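Long-range contact in vacuolar protein sorting-associated protein 54 (PDB 3N1B), which probably acts within the GARP complex in retrograde transport from endosomes to the trans-Golgi network, this chain being a helical C-terminal piece: residues 49-54 against 113-118. Sequence-based numbering, arbitrary orientation.
Sequences VPSPCF and TADVAF
Asp115 OD2 is gripped by two hydroxyls: Ser51 OG donates to its syn lone pair at 2.7 Å, and Tyr43 OH, from the loop before Val49, also bonds to it. The other oxygen, Asp115 OD1, takes the backbone Ser51 N at 2.9 Å, again on the syn side but 21° out of the carboxylate plane. With both oxygens held, the carboxylate lies flat over one face of the Phe54 ring, the planes 8° apart and Asp115 OD2 3.2 Å above the ring plane, near the Phe54 CG-CD1 bond. Asp115 CB covers the same ring with a CH-pi contact, 3.8 Å from the Phe54 centroid. Ser51 is the N-cap of helix 52-68, and the hydroxyl that caps it, accepting from Phe54 N at 3.3 Å, is the one that also donates to the aspartate. Nearby, Pro50, which follows a cis peptide bond, sets CB 3.6 Å from the centroid of the Phe118 ring, almost straight above its centre. Beside the carboxylate, Val49 CG2 meets Ala114 CB at 4.0 Å. One buried acid on helix 107-125 thus ties that helix to the start of helix 52-68; the hydrogen bonds to its carboxylate, and the helix N-terminus close by, would probably offset the cost of burying its charge against a phenyl face.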
loop_
_atom_site.group_PDB
_atom_site.type_symbol
_atom_site.label_atom_id
_atom_site.label_comp_id
_atom_site.label_asym_id
_atom_site.label_seq_id
_atom_site.Cartn_x
_atom_site.Cartn_y
_atom_site.Cartn_z
ATOM N N VAL A 49 11.720 9.933 10.194
ATOM C CA VAL A 49 10.556 9.184 9.744
ATOM C C VAL A 49 9.282 9.957 10.065
ATOM O O VAL A 49 9.168 10.554 11.135
ATOM C CB VAL A 49 10.493 7.785 10.390
ATOM C CG1 VAL A 49 11.525 6.860 9.757
ATOM C CG2 VAL A 49 10.700 7.880 11.894
ATOM N N PRO A 50 8.312 9.948 9.140
ATOM C CA PRO A 50 8.333 9.236 7.856
ATOM C C PRO A 50 9.437 9.712 6.918
ATOM O O PRO A 50 9.695 10.913 6.817
ATOM C CB PRO A 50 6.965 9.586 7.253
ATOM C CG PRO A 50 6.575 10.860 7.943
ATOM C CD PRO A 50 7.021 10.623 9.345
ATOM N N SER A 51 10.079 8.767 6.240
ATOM C CA SER A 51 11.097 9.086 5.249
ATOM C C SER A 51 10.450 9.762 4.045
ATOM O O SER A 51 9.236 9.678 3.862
ATOM C CB SER A 51 11.819 7.812 4.807
ATOM O OG SER A 51 10.945 6.957 4.090
ATOM N N PRO A 52 11.258 10.444 3.220
ATOM C CA PRO A 52 10.733 11.087 2.009
ATOM C C PRO A 52 10.063 10.072 1.085
ATOM O O PRO A 52 9.049 10.375 0.454
ATOM C CB PRO A 52 11.990 11.659 1.343
ATOM C CG PRO A 52 12.969 11.828 2.458
ATOM C CD PRO A 52 12.698 10.695 3.403
ATOM N N CYS A 53 10.631 8.874 1.016
ATOM C CA CYS A 53 10.084 7.812 0.186
ATOM C C CYS A 53 8.676 7.438 0.631
ATOM O O CYS A 53 7.766 7.311 -0.188
ATOM C CB CYS A 53 10.992 6.583 0.233
ATOM S SG CYS A 53 10.352 5.146 -0.645
ATOM N N PHE A 54 8.505 7.261 1.938
ATOM C CA PHE A 54 7.214 6.867 2.493
ATOM C C PHE A 54 6.192 8.000 2.465
ATOM O O PHE A 54 5.000 7.758 2.282
ATOM C CB PHE A 54 7.375 6.322 3.914
ATOM C CG PHE A 54 7.714 4.859 3.963
ATOM C CD1 PHE A 54 8.724 4.340 3.171
ATOM C CD2 PHE A 54 7.027 4.004 4.811
ATOM C CE1 PHE A 54 9.038 2.996 3.215
ATOM C CE2 PHE A 54 7.339 2.658 4.861
ATOM C CZ PHE A 54 8.345 2.155 4.061
ATOM N N THR A 113 10.173 -0.142 10.823
ATOM C CA THR A 113 8.946 -0.399 11.568
ATOM C C THR A 113 8.193 0.895 11.867
ATOM O O THR A 113 6.963 0.918 11.894
ATOM C CB THR A 113 9.234 -1.134 12.889
ATOM O OG1 THR A 113 9.946 -2.349 12.616
ATOM C CG2 THR A 113 7.935 -1.463 13.617
ATOM N N ALA A 114 8.941 1.971 12.088
ATOM C CA ALA A 114 8.346 3.278 12.346
ATOM C C ALA A 114 7.787 3.869 11.056
ATOM O O ALA A 114 6.711 4.465 11.045
ATOM C CB ALA A 114 9.375 4.219 12.960
ATOM N N ASP A 115 8.532 3.702 9.969
ATOM C CA ASP A 115 8.109 4.191 8.666
ATOM C C ASP A 115 6.824 3.479 8.243
ATOM O O ASP A 115 5.879 4.105 7.759
ATOM C CB ASP A 115 9.215 3.957 7.638
ATOM C CG ASP A 115 9.490 5.183 6.791
ATOM O OD1 ASP A 115 8.874 6.237 7.052
ATOM O OD2 ASP A 115 10.329 5.093 5.872
ATOM N N VAL A 116 6.795 2.167 8.444
ATOM C CA VAL A 116 5.615 1.370 8.142
ATOM C C VAL A 116 4.433 1.792 9.011
ATOM O O VAL A 116 3.297 1.859 8.541
ATOM C CB VAL A 116 5.893 -0.132 8.348
ATOM C CG1 VAL A 116 4.594 -0.919 8.365
ATOM C CG2 VAL A 116 6.831 -0.651 7.268
ATOM N N ALA A 117 4.708 2.079 10.279
ATOM C CA ALA A 117 3.669 2.508 11.210
ATOM C C ALA A 117 2.962 3.763 10.705
ATOM O O ALA A 117 1.749 3.905 10.855
ATOM C CB ALA A 117 4.258 2.746 12.594
ATOM N N PHE A 118 3.730 4.670 10.110
ATOM C CA PHE A 118 3.177 5.884 9.523
ATOM C C PHE A 118 2.284 5.521 8.343
ATOM O O PHE A 118 1.175 6.037 8.201
ATOM C CB PHE A 118 4.310 6.808 9.070
ATOM C CG PHE A 118 3.844 8.019 8.309
ATOM C CD1 PHE A 118 3.543 9.198 8.973
ATOM C CD2 PHE A 118 3.718 7.982 6.931
ATOM C CE1 PHE A 118 3.119 10.315 8.277
ATOM C CE2 PHE A 118 3.293 9.098 6.229
ATOM C CZ PHE A 118 2.992 10.265 6.904
#